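Local structure of CCR4-not transcription complex subunit 1 (Chaetomium thermophilum var. thermophilum DSM 1495, 6H3Z) at residues F137-L147 with F175-V183; S199-I207 with R218-Q226. The protein probably serves as a component of the CCR4-NOT core complex in mRNA deadenylation and transcriptional repression, this chain being a C-terminal MIF4G-like domain. All coordinates share one frame; numbering follows the deposited sequence.

Contact 1. Residues F137-L147 with F175-V183; sequences FLSLSLIAALL and FLEQLMDLV
Leu140 enters the surface of helix 175-183 as a knob into the hole formed by Phe175, Gln178, Leu179 and Leu182. Its CD2 lies over one face of the Phe175 ring, a CH-pi contact 4.2 Å from the ring centroid and 17° off the normal. The Leu140 and Gln178 side chains cross at about a right angle, with Leu140 CD1 3.5 Å from Gln178 CB. Phe175, its CG turned opposite the backbone N (chi1 -175°), extends across to the turn ahead of helix 140-146, where Leu138, centre of an inverse gamma turn, puts CD2 3.8 Å from Phe175 CE1 and the N of N-cap residue Ser139 approaches the ring edge. One turn on, Ile143 CG2 meets Leu179 CD1 at 3.7 Å. At the far end Leu147 CD1 reaches Leu182 CD1 at 3.8 Å and CD2 turns to Val183 CG1. The helix segments run nearly parallel (16°), axes 10.8 Å apart, consistent with the stacked helices of this MIF4G-like, ARM-repeat-family domain. Met161 of the intervening helix 154-166 touches Leu138, Phe175 and Leu179, and Ile157 backs Ile143. No hydrogen bond spans the segments, so direct cohesion rests on aliphatic groups, the Gln178 chain among them, and one aromatic ring.

Contact 2. Residues S199-I207 with R218-Q226; sequences SLEAAWAWI and RFKAKVRAQ
The last two helices of this chain, 197-209 and 214-225, pack here as an alpha-alpha hairpin in a MIF4G-like domain. Phe219 reaches toward helix 199-207, a chi1 of -174° swinging its ring out on the far side from the backbone N, and the ring is met from several sides. Ile207 CD1 approaches at the ring edge, 3.4 Å from Phe219 CD2, while Ala203 CB sits 3.5 Å from Phe219 CE2. Near the far end of the ring Leu200 CD1 comes to Phe219 CZ, and the same methyl touches Val223 CG2 at 3.7 Å. Val223 CG2 in turn lies above one face of the Phe219 ring, offset toward its rim.

The two helix segments pass with axes 10.9 Å apart and N-to-C directions 130° from each other, an oblique antiparallel pairing that ends the row of stacked helices in this chain. On the inner side of the pair, Leu165 of helix 154-166 touches Ala203, and helix 172-183 touches Ser199.

Trp204 carries the outer part of the contact. The benzo end of its indole rests on helix 218-225, with CZ3 3.8 Å from Val223 CB and CH2 3.7 Å from Lys220 CG. Replacing Trp204 with an alanine would probably open a gap beside Val223 and leave the aliphatic chain of Lys220 freer to turn. Arg224, bent at chi3, brings NH2 to the indole edge, 3.9 Å from Trp204 CH2; the planes stand 76° apart, so the indole edge at CH2 points at the face of the guanidinium rather than stacking flat on it. Ile207 CG2 meets Lys220 CG at 3.8 Å, so the lysine's methylene chain lies against both the isoleucine and the indole.

How the contacts relate
The centre of contact 1 lies about 9 Å from the centre of the chain, that of contact 2 about 26 Å; the two centres are about 17 Å apart. Both are partly buried, but contact 1 lies near the middle of the chain and contact 2 at its C-terminal end, with Phe219, Ala203 and Ile207 buried and Arg224 exposed. Helix 172-183 bridges them: one side faces helix 140-146, while Leu176 packs on Phe219 and Ser199, Glu177 on Arg218, and Asp181 makes a long, weak salt bridge to Lys222. Contact 1 joins nearly parallel helices through aliphatic groups, Gln178's included, and one ring; contact 2 joins oblique helices and adds lysine and arginine chains around a partly exposed indole.

Contact 1. Residues F137-L147 with F175-V183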
loop_
_atom_site.group_PDB
_atom_site.type_symbol
_atom_site.label_atom_id
_atom_site.label_comp_id
_atom_site.label_asym_id
_atom_site.label_seq_id
_atom_site.Cartn_x
_atom_site.Cartn_y
_atom_site.Cartn_z
ATOM N N PHE A 137 -5.388 -2.724 4.893
ATOM C CA PHE A 137 -5.256 -1.513 4.087
ATOM C C PHE A 137 -5.797 -0.304 4.787
ATOM O O PHE A 137 -5.631 0.798 4.266
ATOM C CB PHE A 137 -5.932 -1.700 2.722
ATOM C CG PHE A 137 -5.396 -2.889 1.981
ATOM C CD1 PHE A 137 -4.235 -2.789 1.229
ATOM C CD2 PHE A 137 -6.016 -4.125 2.081
ATOM C CE1 PHE A 137 -3.720 -3.893 0.562
ATOM C CE2 PHE A 137 -5.497 -5.237 1.427
ATOM C CZ PHE A 137 -4.353 -5.112 0.665
ATOM N N LEU A 138 -6.387 -0.490 5.985
ATOM C CA LEU A 138 -6.966 0.598 6.757
ATOM C C LEU A 138 -5.904 1.465 7.429
ATOM O O LEU A 138 -5.875 1.590 8.655
ATOM C CB LEU A 138 -8.040 0.109 7.744
ATOM C CG LEU A 138 -9.323 -0.526 7.150
ATOM C CD1 LEU A 138 -10.418 -0.497 8.149
ATOM C CD2 LEU A 138 -9.800 0.184 5.881
ATOM N N SER A 139 -5.058 2.094 6.575
ATOM C CA SER A 139 -3.949 3.012 6.823
ATOM C C SER A 139 -3.940 3.968 5.627
ATOM O O SER A 139 -3.657 3.548 4.506
ATOM C CB SER A 139 -2.623 2.246 6.911
ATOM O OG SER A 139 -1.472 3.079 6.990
ATOM N N LEU A 140 -4.303 5.235 5.856
ATOM C CA LEU A 140 -4.355 6.260 4.811
ATOM C C LEU A 140 -3.025 6.426 4.072
ATOM O O LEU A 140 -3.036 6.559 2.853
ATOM C CB LEU A 140 -4.831 7.617 5.367
ATOM C CG LEU A 140 -6.281 7.703 5.867
ATOM C CD1 LEU A 140 -6.469 8.907 6.717
ATOM C CD2 LEU A 140 -7.289 7.713 4.725
ATOM N N SER A 141 -1.888 6.400 4.804
ATOM C CA SER A 141 -0.550 6.523 4.211
ATOM C C SER A 141 -0.223 5.344 3.263
ATOM O O SER A 141 0.438 5.565 2.238
ATOM C CB SER A 141 0.524 6.737 5.278
ATOM O OG SER A 141 0.244 6.023 6.470
ATOM N N LEU A 142 -0.735 4.117 3.578
ATOM C CA LEU A 142 -0.567 2.907 2.760
ATOM C C LEU A 142 -1.418 3.031 1.498
ATOM O O LEU A 142 -0.910 2.763 0.405
ATOM C CB LEU A 142 -0.912 1.611 3.539
ATOM C CG LEU A 142 -0.768 0.272 2.778
ATOM C CD1 LEU A 142 0.652 0.057 2.263
ATOM C CD2 LEU A 142 -1.207 -0.907 3.628
ATOM N N ILE A 143 -2.712 3.429 1.649
ATOM C CA ILE A 143 -3.635 3.626 0.529
ATOM C C ILE A 143 -2.973 4.633 -0.408
ATOM O O ILE A 143 -2.732 4.311 -1.564
ATOM C CB ILE A 143 -5.038 4.124 0.986
ATOM C CG1 ILE A 143 -5.738 3.157 1.979
ATOM C CG2 ILE A 143 -5.932 4.466 -0.214
ATOM C CD1 ILE A 143 -6.226 1.929 1.475
ATOM N N ALA A 144 -2.628 5.823 0.113
ATOM C CA ALA A 144 -1.992 6.902 -0.642
ATOM C C ALA A 144 -0.853 6.383 -1.521
ATOM O O ALA A 144 -0.883 6.612 -2.727
ATOM C CB ALA A 144 -1.505 7.978 0.302
ATOM N N ALA A 145 0.073 5.584 -0.936
ATOM C CA ALA A 145 1.243 4.971 -1.587
ATOM C C ALA A 145 0.843 4.042 -2.727
ATOM O O ALA A 145 1.503 4.022 -3.769
ATOM C CB ALA A 145 2.070 4.197 -0.555
ATOM N N LEU A 146 -0.250 3.290 -2.524
ATOM C CA LEU A 146 -0.752 2.298 -3.463
ATOM C C LEU A 146 -1.663 2.878 -4.529
ATOM O O LEU A 146 -1.905 2.191 -5.524
ATOM C CB LEU A 146 -1.422 1.132 -2.714
ATOM C CG LEU A 146 -0.461 0.204 -1.995
ATOM C CD1 LEU A 146 -1.187 -0.649 -1.001
ATOM C CD2 LEU A 146 0.348 -0.624 -2.981
ATOM N N LEU A 147 -2.145 4.137 -4.368
ATOM C CA LEU A 147 -2.969 4.766 -5.419
ATOM C C LEU A 147 -2.036 4.867 -6.631
ATOM O O LEU A 147 -0.828 5.106 -6.456
ATOM C CB LEU A 147 -3.487 6.168 -5.013
ATOM C CG LEU A 147 -4.428 6.266 -3.803
ATOM C CD1 LEU A 147 -4.553 7.692 -3.358
ATOM C CD2 LEU A 147 -5.817 5.711 -4.113
ATOM N N PHE A 175 -11.620 8.488 9.435
ATOM C CA PHE A 175 -10.859 7.719 8.454
ATOM C C PHE A 175 -11.620 7.675 7.132
ATOM O O PHE A 175 -10.994 7.790 6.075
ATOM C CB PHE A 175 -10.567 6.293 8.956
ATOM C CG PHE A 175 -9.676 5.474 8.041
ATOM C CD1 PHE A 175 -10.217 4.716 7.010
ATOM C CD2 PHE A 175 -8.299 5.452 8.219
ATOM C CE1 PHE A 175 -9.393 3.966 6.159
ATOM C CE2 PHE A 175 -7.478 4.689 7.374
ATOM C CZ PHE A 175 -8.032 3.967 6.343
ATOM N N LEU A 176 -12.969 7.512 7.191
ATOM C CA LEU A 176 -13.823 7.448 6.007
ATOM C C LEU A 176 -13.808 8.754 5.225
ATOM O O LEU A 176 -13.548 8.699 4.026
ATOM C CB LEU A 176 -15.241 6.974 6.341
ATOM C CG LEU A 176 -16.244 6.866 5.190
ATOM C CD1 LEU A 176 -15.769 5.945 4.087
ATOM C CD2 LEU A 176 -17.578 6.423 5.693
ATOM N N GLU A 177 -14.029 9.917 5.898
ATOM C CA GLU A 177 -13.984 11.253 5.285
ATOM C C GLU A 177 -12.629 11.429 4.589
ATOM O O GLU A 177 -12.561 11.692 3.385
ATOM C CB GLU A 177 -14.098 12.347 6.356
ATOM C CG GLU A 177 -15.456 12.565 6.990
ATOM C CD GLU A 177 -15.483 13.828 7.840
ATOM O OE1 GLU A 177 -15.363 14.931 7.255
ATOM O OE2 GLU A 177 -15.569 13.716 9.086
ATOM N N GLN A 178 -11.556 11.224 5.366
ATOM C CA GLN A 178 -10.171 11.326 4.942
ATOM C C GLN A 178 -9.878 10.487 3.709
ATOM O O GLN A 178 -9.274 11.006 2.763
ATOM C CB GLN A 178 -9.220 11.001 6.103
ATOM C CG GLN A 178 -8.985 12.186 7.044
ATOM C CD GLN A 178 -7.875 11.930 8.037
ATOM O OE1 GLN A 178 -6.756 12.435 7.883
ATOM N NE2 GLN A 178 -8.151 11.138 9.078
ATOM N N LEU A 179 -10.362 9.222 3.696
ATOM C CA LEU A 179 -10.208 8.318 2.557
ATOM C C LEU A 179 -10.926 8.863 1.313
ATOM O O LEU A 179 -10.371 8.773 0.223
ATOM C CB LEU A 179 -10.663 6.885 2.879
ATOM C CG LEU A 179 -10.557 5.919 1.695
ATOM C CD1 LEU A 179 -9.127 5.752 1.240
ATOM C CD2 LEU A 179 -11.150 4.578 2.001
ATOM N N MET A 180 -12.130 9.455 1.486
ATOM C CA MET A 180 -12.941 10.012 0.407
ATOM C C MET A 180 -12.318 11.250 -0.196
ATOM O O MET A 180 -12.366 11.408 -1.407
ATOM C CB MET A 180 -14.341 10.334 0.895
ATOM C CG MET A 180 -15.096 9.141 1.396
ATOM S SD MET A 180 -16.828 9.515 1.758
ATOM C CE MET A 180 -16.702 11.165 2.579
ATOM N N ASP A 181 -11.739 12.140 0.626
ATOM C CA ASP A 181 -11.048 13.330 0.102
ATOM C C ASP A 181 -9.831 12.855 -0.705
ATOM O O ASP A 181 -9.468 13.442 -1.730
ATOM C CB ASP A 181 -10.567 14.257 1.246
ATOM C CG ASP A 181 -11.643 14.997 2.020
ATOM O OD1 ASP A 181 -12.848 14.695 1.810
ATOM O OD2 ASP A 181 -11.282 15.860 2.857
ATOM N N LEU A 182 -9.224 11.770 -0.240
ATOM C CA LEU A 182 -8.042 11.217 -0.844
ATOM C C LEU A 182 -8.312 10.575 -2.201
ATOM O O LEU A 182 -7.513 10.789 -3.103
ATOM C CB LEU A 182 -7.365 10.256 0.158
ATOM C CG LEU A 182 -6.141 9.428 -0.250
ATOM C CD1 LEU A 182 -4.969 10.289 -0.635
ATOM C CD2 LEU A 182 -5.735 8.511 0.881
ATOM N N VAL A 183 -9.438 9.862 -2.384
ATOM C CA VAL A 183 -9.716 9.135 -3.631
ATOM C C VAL A 183 -10.801 9.758 -4.542
ATOM O O VAL A 183 -10.703 9.682 -5.770
ATOM C CB VAL A 183 -10.037 7.655 -3.357
ATOM C CG1 VAL A 183 -9.648 6.820 -4.560
ATOM C CG2 VAL A 183 -9.295 7.140 -2.133
#

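Contact 2. Residues S199-I207 with R218-Q226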
loop_
_atom_site.group_PDB
_atom_site.type_symbol
_atom_site.label_atom_id
_atom_site.label_comp_id
_atom_site.label_asym_id
_atom_site.label_seq_id
_atom_site.Cartn_x
_atom_site.Cartn_y
_atom_site.Cartn_z
ATOM N N SER A 199 -19.700 1.460 3.816
ATOM C CA SER A 199 -19.095 2.367 4.791
ATOM C C SER A 199 -20.021 3.552 5.017
ATOM O O SER A 199 -20.320 3.888 6.162
ATOM C CB SER A 199 -17.759 2.861 4.283
ATOM O OG SER A 199 -16.864 1.770 4.212
ATOM N N LEU A 200 -20.519 4.147 3.918
ATOM C CA LEU A 200 -21.461 5.253 3.938
ATOM C C LEU A 200 -22.681 4.914 4.800
ATOM O O LEU A 200 -23.052 5.718 5.653
ATOM C CB LEU A 200 -21.890 5.603 2.509
ATOM C CG LEU A 200 -23.100 6.520 2.384
ATOM C CD1 LEU A 200 -22.711 7.968 2.632
ATOM C CD2 LEU A 200 -23.774 6.351 1.043
ATOM N N GLU A 201 -23.263 3.718 4.615
ATOM C CA GLU A 201 -24.432 3.253 5.374
ATOM C C GLU A 201 -24.124 3.104 6.850
ATOM O O GLU A 201 -24.846 3.674 7.681
ATOM C CB GLU A 201 -24.995 1.952 4.800
ATOM C CG GLU A 201 -25.568 2.134 3.410
ATOM C CD GLU A 201 -26.438 1.000 2.939
ATOM O OE1 GLU A 201 -26.248 -0.142 3.419
ATOM O OE2 GLU A 201 -27.351 1.270 2.126
ATOM N N ALA A 202 -23.020 2.384 7.163
ATOM C CA ALA A 202 -22.509 2.147 8.512
ATOM C C ALA A 202 -22.302 3.471 9.259
ATOM O O ALA A 202 -22.718 3.602 10.420
ATOM C CB ALA A 202 -21.192 1.386 8.429
ATOM N N ALA A 203 -21.687 4.459 8.558
ATOM C CA ALA A 203 -21.393 5.795 9.059
ATOM C C ALA A 203 -22.669 6.583 9.246
ATOM O O ALA A 203 -22.800 7.266 10.257
ATOM C CB ALA A 203 -20.466 6.518 8.108
ATOM N N TRP A 204 -23.625 6.475 8.299
ATOM C CA TRP A 204 -24.896 7.186 8.408
ATOM C C TRP A 204 -25.707 6.700 9.611
ATOM O O TRP A 204 -26.273 7.511 10.342
ATOM C CB TRP A 204 -25.719 7.064 7.124
ATOM C CG TRP A 204 -26.753 8.144 7.038
ATOM C CD1 TRP A 204 -28.068 8.054 7.397
ATOM C CD2 TRP A 204 -26.513 9.527 6.733
ATOM N NE1 TRP A 204 -28.681 9.283 7.264
ATOM C CE2 TRP A 204 -27.744 10.209 6.872
ATOM C CE3 TRP A 204 -25.382 10.251 6.306
ATOM C CZ2 TRP A 204 -27.871 11.583 6.624
ATOM C CZ3 TRP A 204 -25.516 11.608 6.041
ATOM C CH2 TRP A 204 -26.750 12.258 6.193
ATOM N N ALA A 205 -25.735 5.374 9.814
ATOM C CA ALA A 205 -26.418 4.712 10.914
ATOM C C ALA A 205 -25.925 5.245 12.264
ATOM O O ALA A 205 -26.746 5.513 13.146
ATOM C CB ALA A 205 -26.194 3.210 10.825
ATOM N N TRP A 206 -24.591 5.420 12.405
ATOM C CA TRP A 206 -23.930 5.945 13.599
ATOM C C TRP A 206 -24.344 7.403 13.843
ATOM O O TRP A 206 -24.557 7.785 14.990
ATOM C CB TRP A 206 -22.408 5.831 13.426
ATOM C CG TRP A 206 -21.571 5.958 14.676
ATOM C CD1 TRP A 206 -21.987 6.327 15.924
ATOM C CD2 TRP A 206 -20.154 5.735 14.775
ATOM N NE1 TRP A 206 -20.922 6.348 16.791
ATOM C CE2 TRP A 206 -19.783 5.984 16.116
ATOM C CE3 TRP A 206 -19.162 5.325 13.865
ATOM C CZ2 TRP A 206 -18.464 5.839 16.572
ATOM C CZ3 TRP A 206 -17.848 5.222 14.310
ATOM C CH2 TRP A 206 -17.510 5.478 15.649
ATOM N N ILE A 207 -24.483 8.201 12.769
ATOM C CA ILE A 207 -24.918 9.601 12.822
ATOM C C ILE A 207 -26.412 9.677 13.213
ATOM O O ILE A 207 -26.802 10.587 13.943
ATOM C CB ILE A 207 -24.575 10.308 11.480
ATOM C CG1 ILE A 207 -23.052 10.420 11.317
ATOM C CG2 ILE A 207 -25.231 11.686 11.357
ATOM C CD1 ILE A 207 -22.586 10.649 9.928
ATOM N N ARG A 218 -19.224 17.184 9.902
ATOM C CA ARG A 218 -18.394 17.321 8.704
ATOM C C ARG A 218 -18.867 16.341 7.631
ATOM O O ARG A 218 -19.182 16.777 6.524
ATOM C CB ARG A 218 -16.905 17.084 9.038
ATOM C CG ARG A 218 -16.116 18.317 9.454
ATOM C CD ARG A 218 -15.562 19.115 8.281
ATOM N NE ARG A 218 -14.607 20.143 8.718
ATOM C CZ ARG A 218 -14.913 21.418 8.964
ATOM N NH1 ARG A 218 -16.161 21.852 8.814
ATOM N NH2 ARG A 218 -13.972 22.268 9.354
ATOM N N PHE A 219 -18.974 15.032 7.989
ATOM C CA PHE A 219 -19.418 13.937 7.123
ATOM C C PHE A 219 -20.839 14.135 6.620
ATOM O O PHE A 219 -21.036 14.043 5.411
ATOM C CB PHE A 219 -19.257 12.579 7.817
ATOM C CG PHE A 219 -19.547 11.374 6.956
ATOM C CD1 PHE A 219 -18.620 10.926 6.025
ATOM C CD2 PHE A 219 -20.728 10.660 7.107
ATOM C CE1 PHE A 219 -18.885 9.806 5.238
ATOM C CE2 PHE A 219 -20.989 9.535 6.330
ATOM C CZ PHE A 219 -20.066 9.116 5.399
ATOM N N LYS A 220 -21.819 14.448 7.518
ATOM C CA LYS A 220 -23.225 14.717 7.131
ATOM C C LYS A 220 -23.243 15.673 5.939
ATOM O O LYS A 220 -23.934 15.409 4.953
ATOM C CB LYS A 220 -24.052 15.313 8.297
ATOM C CG LYS A 220 -25.201 14.418 8.741
ATOM C CD LYS A 220 -26.390 15.198 9.313
ATOM C CE LYS A 220 -27.582 14.302 9.613
ATOM N NZ LYS A 220 -28.851 15.066 9.749
ATOM N N ALA A 221 -22.405 16.741 6.015
ATOM C CA ALA A 221 -22.245 17.748 4.973
ATOM C C ALA A 221 -21.644 17.147 3.698
ATOM O O ALA A 221 -22.271 17.316 2.652
ATOM C CB ALA A 221 -21.405 18.910 5.471
ATOM N N LYS A 222 -20.492 16.406 3.783
ATOM C CA LYS A 222 -19.824 15.742 2.638
ATOM C C LYS A 222 -20.794 14.879 1.797
ATOM O O LYS A 222 -20.718 14.882 0.563
ATOM C CB LYS A 222 -18.652 14.851 3.102
ATOM C CG LYS A 222 -17.581 15.553 3.922
ATOM C CD LYS A 222 -16.597 16.287 3.059
ATOM C CE LYS A 222 -15.440 16.802 3.866
ATOM N NZ LYS A 222 -14.417 17.416 2.991
ATOM N N VAL A 223 -21.690 14.136 2.487
ATOM C CA VAL A 223 -22.707 13.256 1.908
ATOM C C VAL A 223 -23.742 14.105 1.185
ATOM O O VAL A 223 -23.947 13.912 -0.016
ATOM C CB VAL A 223 -23.330 12.309 2.977
ATOM C CG1 VAL A 223 -24.398 11.408 2.376
ATOM C CG2 VAL A 223 -22.259 11.467 3.644
ATOM N N ARG A 224 -24.366 15.062 1.892
ATOM C CA ARG A 224 -25.387 15.937 1.314
ATOM C C ARG A 224 -24.826 16.806 0.177
ATOM O O ARG A 224 -25.596 17.244 -0.675
ATOM C CB ARG A 224 -26.098 16.770 2.406
ATOM C CG ARG A 224 -26.784 15.896 3.468
ATOM C CD ARG A 224 -27.819 16.606 4.319
ATOM N NE ARG A 224 -29.090 15.872 4.336
ATOM C CZ ARG A 224 -29.626 15.301 5.412
ATOM N NH1 ARG A 224 -30.783 14.652 5.320
ATOM N NH2 ARG A 224 -29.017 15.381 6.591
ATOM N N ALA A 225 -23.476 16.975 0.127
ATOM C CA ALA A 225 -22.755 17.769 -0.875
ATOM C C ALA A 225 -22.765 17.161 -2.261
ATOM O O ALA A 225 -23.151 17.848 -3.208
ATOM C CB ALA A 225 -21.317 18.006 -0.437
ATOM N N GLN A 226 -22.307 15.889 -2.383
ATOM C CA GLN A 226 -22.173 15.107 -3.621
ATOM C C GLN A 226 -23.348 15.255 -4.626
ATOM O O GLN A 226 -24.529 15.326 -4.200
ATOM C CB GLN A 226 -21.915 13.631 -3.288
ATOM C CG GLN A 226 -20.426 13.287 -3.181
ATOM C CD GLN A 226 -19.848 12.703 -4.461
ATOM O OE1 GLN A 226 -20.317 12.957 -5.593
ATOM N NE2 GLN A 226 -18.795 11.911 -4.309
ATOM O OXT GLN A 226 -23.062 15.359 -5.842
#